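Local coordinates for protein CghA (Chaetomium globosum, PDB 6KBC) that belongs to the Diels-Alderase family of two-domain, calycin-like beta proteins and holds the ligand WK1 in a pocket, at residues 64-69 with 144-149. Numbering follows the deposited sequence.
Sequences VSFFRD and TTVVFD. With WK1 ((2S)-3-[(2S,4E)-4-[[(1R,2S,4aR,6S,8R,8aS)-2-[(E)-but-2-en-2-yl]-6,8-dimethyl-1,2,4a,5,6,7,8,8a-octahydronaphthalen-1-yl]-oxidanyl-methylidene]-3,5-bis(oxidanylidene)pyrrolidin-2-yl]-2-methyl-2-oxidanyl-propanoic acid), chain B.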
ATOM      1  N   VAL A  64       7.216  -3.417   2.593  1.00 24.26           N
ATOM      2  CA  VAL A  64       7.101  -4.858   2.465  1.00 26.42           C
ATOM      3  C   VAL A  64       5.622  -5.183   2.355  1.00 26.64           C
ATOM      4  O   VAL A  64       4.794  -4.610   3.074  1.00 29.11           O
ATOM      5  CB  VAL A  64       7.759  -5.587   3.664  1.00 27.32           C
ATOM      6  CG1 VAL A  64       7.174  -5.093   4.986  1.00 24.62           C
ATOM      7  CG2 VAL A  64       7.614  -7.082   3.529  1.00 26.84           C
ATOM      8  N   SER A  65       5.284  -6.064   1.428  1.00 25.99           N
ATOM      9  CA  SER A  65       3.943  -6.615   1.350  1.00 29.63           C
ATOM     10  C   SER A  65       4.062  -8.102   1.625  1.00 29.60           C
ATOM     11  O   SER A  65       4.818  -8.800   0.941  1.00 31.43           O
ATOM     12  CB  SER A  65       3.295  -6.351  -0.019  1.00 28.82           C
ATOM     13  OG  SER A  65       2.957  -4.980  -0.143  1.00 27.23           O
ATOM     14  N   PHE A  66       3.360  -8.568   2.653  1.00 28.39           N
ATOM     15  CA  PHE A  66       3.225  -9.991   2.915  1.00 31.43           C
ATOM     16  C   PHE A  66       2.042 -10.505   2.104  1.00 32.28           C
ATOM     17  O   PHE A  66       0.904 -10.066   2.313  1.00 29.52           O
ATOM     18  CB  PHE A  66       3.018 -10.257   4.401  1.00 30.30           C
ATOM     19  CG  PHE A  66       4.202  -9.885   5.258  1.00 35.42           C
ATOM     20  CD1 PHE A  66       4.378  -8.580   5.691  1.00 33.08           C
ATOM     21  CD2 PHE A  66       5.135 -10.846   5.639  1.00 35.79           C
ATOM     22  CE1 PHE A  66       5.468  -8.231   6.502  1.00 33.83           C
ATOM     23  CE2 PHE A  66       6.223 -10.504   6.447  1.00 34.58           C
ATOM     24  CZ  PHE A  66       6.387  -9.196   6.871  1.00 35.10           C
ATOM     25  N   PHE A  67       2.313 -11.431   1.190  1.00 31.91           N
ATOM     26  CA  PHE A  67       1.332 -11.920   0.235  1.00 36.51           C
ATOM     27  C   PHE A  67       0.948 -13.366   0.524  1.00 38.26           C
ATOM     28  O   PHE A  67       1.808 -14.204   0.812  1.00 34.80           O
ATOM     29  CB  PHE A  67       1.871 -11.857  -1.197  1.00 33.58           C
ATOM     30  CG  PHE A  67       1.922 -10.478  -1.788  1.00 37.20           C
ATOM     31  CD1 PHE A  67       0.791  -9.679  -1.830  1.00 35.81           C
ATOM     32  CD2 PHE A  67       3.095 -10.003  -2.357  1.00 36.51           C
ATOM     33  CE1 PHE A  67       0.835  -8.411  -2.413  1.00 36.31           C
ATOM     34  CE2 PHE A  67       3.145  -8.743  -2.940  1.00 34.86           C
ATOM     35  CZ  PHE A  67       2.014  -7.948  -2.968  1.00 33.28           C
ATOM     36  N   ARG A  68      -0.350 -13.643   0.433  1.00 35.72           N
ATOM     37  CA  ARG A  68      -0.874 -14.968   0.113  1.00 36.02           C
ATOM     38  C   ARG A  68      -1.620 -14.814  -1.208  1.00 36.30           C
ATOM     39  O   ARG A  68      -2.701 -14.217  -1.243  1.00 36.50           O
ATOM     40  CB  ARG A  68      -1.798 -15.487   1.212  1.00 37.59           C
ATOM     41  CG  ARG A  68      -1.118 -15.834   2.528  1.00 35.67           C
ATOM     42  CD  ARG A  68      -2.186 -16.101   3.552  1.00 41.65           C
ATOM     43  NE  ARG A  68      -1.673 -16.697   4.780  1.00 40.08           N
ATOM     44  CZ  ARG A  68      -2.453 -17.230   5.711  1.00 44.28           C
ATOM     45  NH1 ARG A  68      -3.768 -17.238   5.536  1.00 44.46           N
ATOM     46  NH2 ARG A  68      -1.930 -17.754   6.815  1.00 43.93           N
ATOM     47  N   ASP A  69      -1.039 -15.324  -2.289  1.00 35.80           N
ATOM     48  CA  ASP A  69      -1.594 -15.168  -3.636  1.00 41.19           C
ATOM     49  C   ASP A  69      -1.919 -16.555  -4.190  1.00 41.94           C
ATOM     50  O   ASP A  69      -1.018 -17.296  -4.603  1.00 40.29           O
ATOM     51  CB  ASP A  69      -0.620 -14.412  -4.539  1.00 41.57           C
ATOM     52  CG  ASP A  69      -1.237 -14.010  -5.881  1.00 47.54           C
ATOM     53  OD1 ASP A  69      -2.302 -14.548  -6.249  1.00 46.90           O
ATOM     54  OD2 ASP A  69      -0.648 -13.153  -6.577  1.00 47.15           O
ATOM     55  N   THR A 144       3.064  -1.853  15.653  1.00 25.77           N
ATOM     56  CA  THR A 144       3.415  -3.006  14.850  1.00 26.01           C
ATOM     57  C   THR A 144       4.890  -3.289  15.024  1.00 26.66           C
ATOM     58  O   THR A 144       5.676  -2.405  15.367  1.00 31.68           O
ATOM     59  CB  THR A 144       3.162  -2.821  13.336  1.00 30.73           C
ATOM     60  OG1 THR A 144       4.206  -2.016  12.778  1.00 26.93           O
ATOM     61  CG2 THR A 144       1.854  -2.163  13.078  1.00 29.04           C
ATOM     62  N   THR A 145       5.262  -4.523  14.725  1.00 29.32           N
ATOM     63  CA  THR A 145       6.657  -4.899  14.606  1.00 30.18           C
ATOM     64  C   THR A 145       6.791  -5.842  13.432  1.00 31.47           C
ATOM     65  O   THR A 145       6.029  -6.802  13.315  1.00 35.43           O
ATOM     66  CB  THR A 145       7.175  -5.562  15.891  1.00 33.34           C
ATOM     67  OG1 THR A 145       6.989  -4.651  16.979  1.00 33.07           O
ATOM     68  CG2 THR A 145       8.647  -5.875  15.763  1.00 37.98           C
ATOM     69  N   VAL A 146       7.742  -5.555  12.557  1.00 29.29           N
ATOM     70  CA  VAL A 146       8.068  -6.412  11.430  1.00 33.29           C
ATOM     71  C   VAL A 146       9.522  -6.806  11.584  1.00 30.16           C
ATOM     72  O   VAL A 146      10.376  -5.944  11.803  1.00 32.65           O
ATOM     73  CB  VAL A 146       7.827  -5.695  10.093  1.00 28.28           C
ATOM     74  CG1 VAL A 146       8.151  -6.613   8.945  1.00 29.65           C
ATOM     75  CG2 VAL A 146       6.393  -5.198  10.041  1.00 30.12           C
ATOM     76  N   VAL A 147       9.805  -8.101  11.493  1.00 30.46           N
ATOM     77  CA  VAL A 147      11.146  -8.602  11.745  1.00 33.66           C
ATOM     78  C   VAL A 147      11.558  -9.506  10.600  1.00 31.32           C
ATOM     79  O   VAL A 147      10.820 -10.423  10.224  1.00 35.27           O
ATOM     80  CB  VAL A 147      11.239  -9.355  13.084  1.00 35.34           C
ATOM     81  CG1 VAL A 147      12.655  -9.862  13.292  1.00 34.19           C
ATOM     82  CG2 VAL A 147      10.812  -8.447  14.223  1.00 35.51           C
ATOM     83  N   PHE A 148      12.731  -9.242  10.050  1.00 34.09           N
ATOM     84  CA  PHE A 148      13.310 -10.054   8.996  1.00 34.05           C
ATOM     85  C   PHE A 148      14.495 -10.818   9.560  1.00 38.60           C
ATOM     86  O   PHE A 148      15.352 -10.234  10.233  1.00 32.68           O
ATOM     87  CB  PHE A 148      13.744  -9.187   7.815  1.00 37.09           C
ATOM     88  CG  PHE A 148      12.614  -8.388   7.214  1.00 35.45           C
ATOM     89  CD1 PHE A 148      11.737  -8.981   6.319  1.00 32.95           C
ATOM     90  CD2 PHE A 148      12.410  -7.069   7.576  1.00 34.08           C
ATOM     91  CE1 PHE A 148      10.687  -8.259   5.773  1.00 31.82           C
ATOM     92  CE2 PHE A 148      11.360  -6.338   7.030  1.00 33.88           C
ATOM     93  CZ  PHE A 148      10.500  -6.936   6.136  1.00 30.19           C
ATOM     94  N   ASP A 149      14.527 -12.118   9.294  1.00 40.87           N
ATOM     95  CA  ASP A 149      15.667 -12.975   9.615  1.00 46.27           C
ATOM     96  C   ASP A 149      15.928 -13.801   8.361  1.00 39.45           C
ATOM     97  O   ASP A 149      15.533 -14.961   8.264  1.00 43.46           O
ATOM     98  CB  ASP A 149      15.391 -13.841  10.859  1.00 43.08           C
ATOM     99  CG  ASP A 149      16.587 -14.698  11.256  1.00 51.00           C
ATOM    100  OD1 ASP A 149      17.707 -14.454  10.749  1.00 48.23           O
ATOM    101  OD2 ASP A 149      16.396 -15.630  12.067  1.00 55.06           O
TER
HETATM  102  O   WK1 B 501       7.653  -7.177  -6.626  1.00 42.02           O
HETATM  103  C17 WK1 B 501       7.537  -6.207  -5.922  1.00 40.34           C
HETATM  104  O1  WK1 B 501       8.362  -5.903  -5.107  1.00 35.21           O
HETATM  105  C19 WK1 B 501       6.355  -5.335  -6.051  1.00 35.90           C
HETATM  106  O2  WK1 B 501       5.537  -5.695  -7.111  1.00 39.32           O
HETATM  107  C18 WK1 B 501       6.814  -3.940  -6.348  1.00 35.48           C
HETATM  108  C20 WK1 B 501       5.633  -5.526  -4.747  1.00 35.40           C
HETATM  109  C22 WK1 B 501       4.640  -4.459  -4.526  1.00 33.71           C
HETATM  110  N   WK1 B 501       3.982  -4.393  -3.235  1.00 34.23           N
HETATM  111  C21 WK1 B 501       2.677  -4.213  -3.409  1.00 36.07           C
HETATM  112  O5  WK1 B 501       1.843  -4.093  -2.403  1.00 32.29           O
HETATM  113  C23 WK1 B 501       3.527  -4.373  -5.444  1.00 41.42           C
HETATM  114  O4  WK1 B 501       3.611  -4.407  -6.758  1.00 36.88           O
HETATM  115  C24 WK1 B 501       2.262  -4.191  -4.820  1.00 39.24           C
HETATM  116  C16 WK1 B 501       0.966  -4.034  -5.472  1.00 39.12           C
HETATM  117  O3  WK1 B 501       0.941  -4.045  -6.748  1.00 41.47           O
HETATM  118  C9  WK1 B 501      -0.237  -3.734  -4.681  1.00 38.30           C
HETATM  119  C8  WK1 B 501      -0.106  -2.190  -4.552  1.00 36.98           C
HETATM  120  C12 WK1 B 501       1.263  -1.582  -4.324  1.00 35.88           C
HETATM  121  C13 WK1 B 501       1.714  -1.274  -3.129  1.00 34.46           C
HETATM  122  C90 WK1 B 501       3.069  -0.683  -2.936  1.00 36.67           C
HETATM  123  C14 WK1 B 501       2.155  -1.313  -5.482  1.00 41.16           C
HETATM  124  C7  WK1 B 501      -0.655  -1.481  -5.754  1.00 39.80           C
HETATM  125  C6  WK1 B 501      -1.868  -1.758  -6.149  1.00 38.20           C
HETATM  126  C3  WK1 B 501      -2.516  -2.968  -5.553  1.00 38.41           C
HETATM  127  C4  WK1 B 501      -1.555  -4.119  -5.339  1.00 40.09           C
HETATM  128  C5  WK1 B 501      -2.272  -5.136  -4.472  1.00 43.32           C
HETATM  129  C11 WK1 B 501      -1.460  -6.388  -4.371  1.00 41.11           C
HETATM  130  C2  WK1 B 501      -3.807  -3.417  -6.186  1.00 38.30           C
HETATM  131  C1  WK1 B 501      -4.498  -4.222  -5.132  1.00 38.08           C
HETATM  132  C10 WK1 B 501      -5.907  -4.602  -5.446  1.00 40.88           C
HETATM  133  C   WK1 B 501      -3.685  -5.461  -4.914  1.00 40.47           C
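A chi1 of 55° sets CG2 of Val64 opposite the backbone N, and a chi1 of -59° puts CG of Phe148 opposite its own carbonyl carbon; methyl and ring are thereby sent at each other from opposite directions. The valine arrives at the ring's edge: Phe148 CZ lies 3.9 Å from Val64 CG2 and equally close to CB, which sits in the ring plane. Two residues on in strand 64-69, and two back in strand 144-149, the roles are exchanged. Val146 CG1 meets the edge of the Phe66 ring in its plane, 3.8 Å from CZ. Val64 CG1 and Val146 CG1, 4.4 Å apart, join the two pairs. The strand axes run nearly perpendicular (83°) and 10.7 Å apart, so side chains alone bridge the layers, as in the orthogonal packing of calycin-type barrels. Phe135 and Trp118 meet the Phe66 ring edge-to-face, while Ile81 touches both Val64 and Phe148. Strand alternation places Ser65 and Phe67 on the other side of 64-69, where they meet WK1. Ser65 OG donates a hydrogen bond to WK1 O5 (2.7 Å), and Phe67 CE1 lies 3.6 Å from WK1 C11; Ser65 CB rests over one face of the Phe67 ring, toward its rim. The interlayer contact is thus wholly apolar and buried, held by van der Waals packing without a hydrogen bond, whereas the other face of the same strand supplies polar and aromatic groups to the ligand pocket.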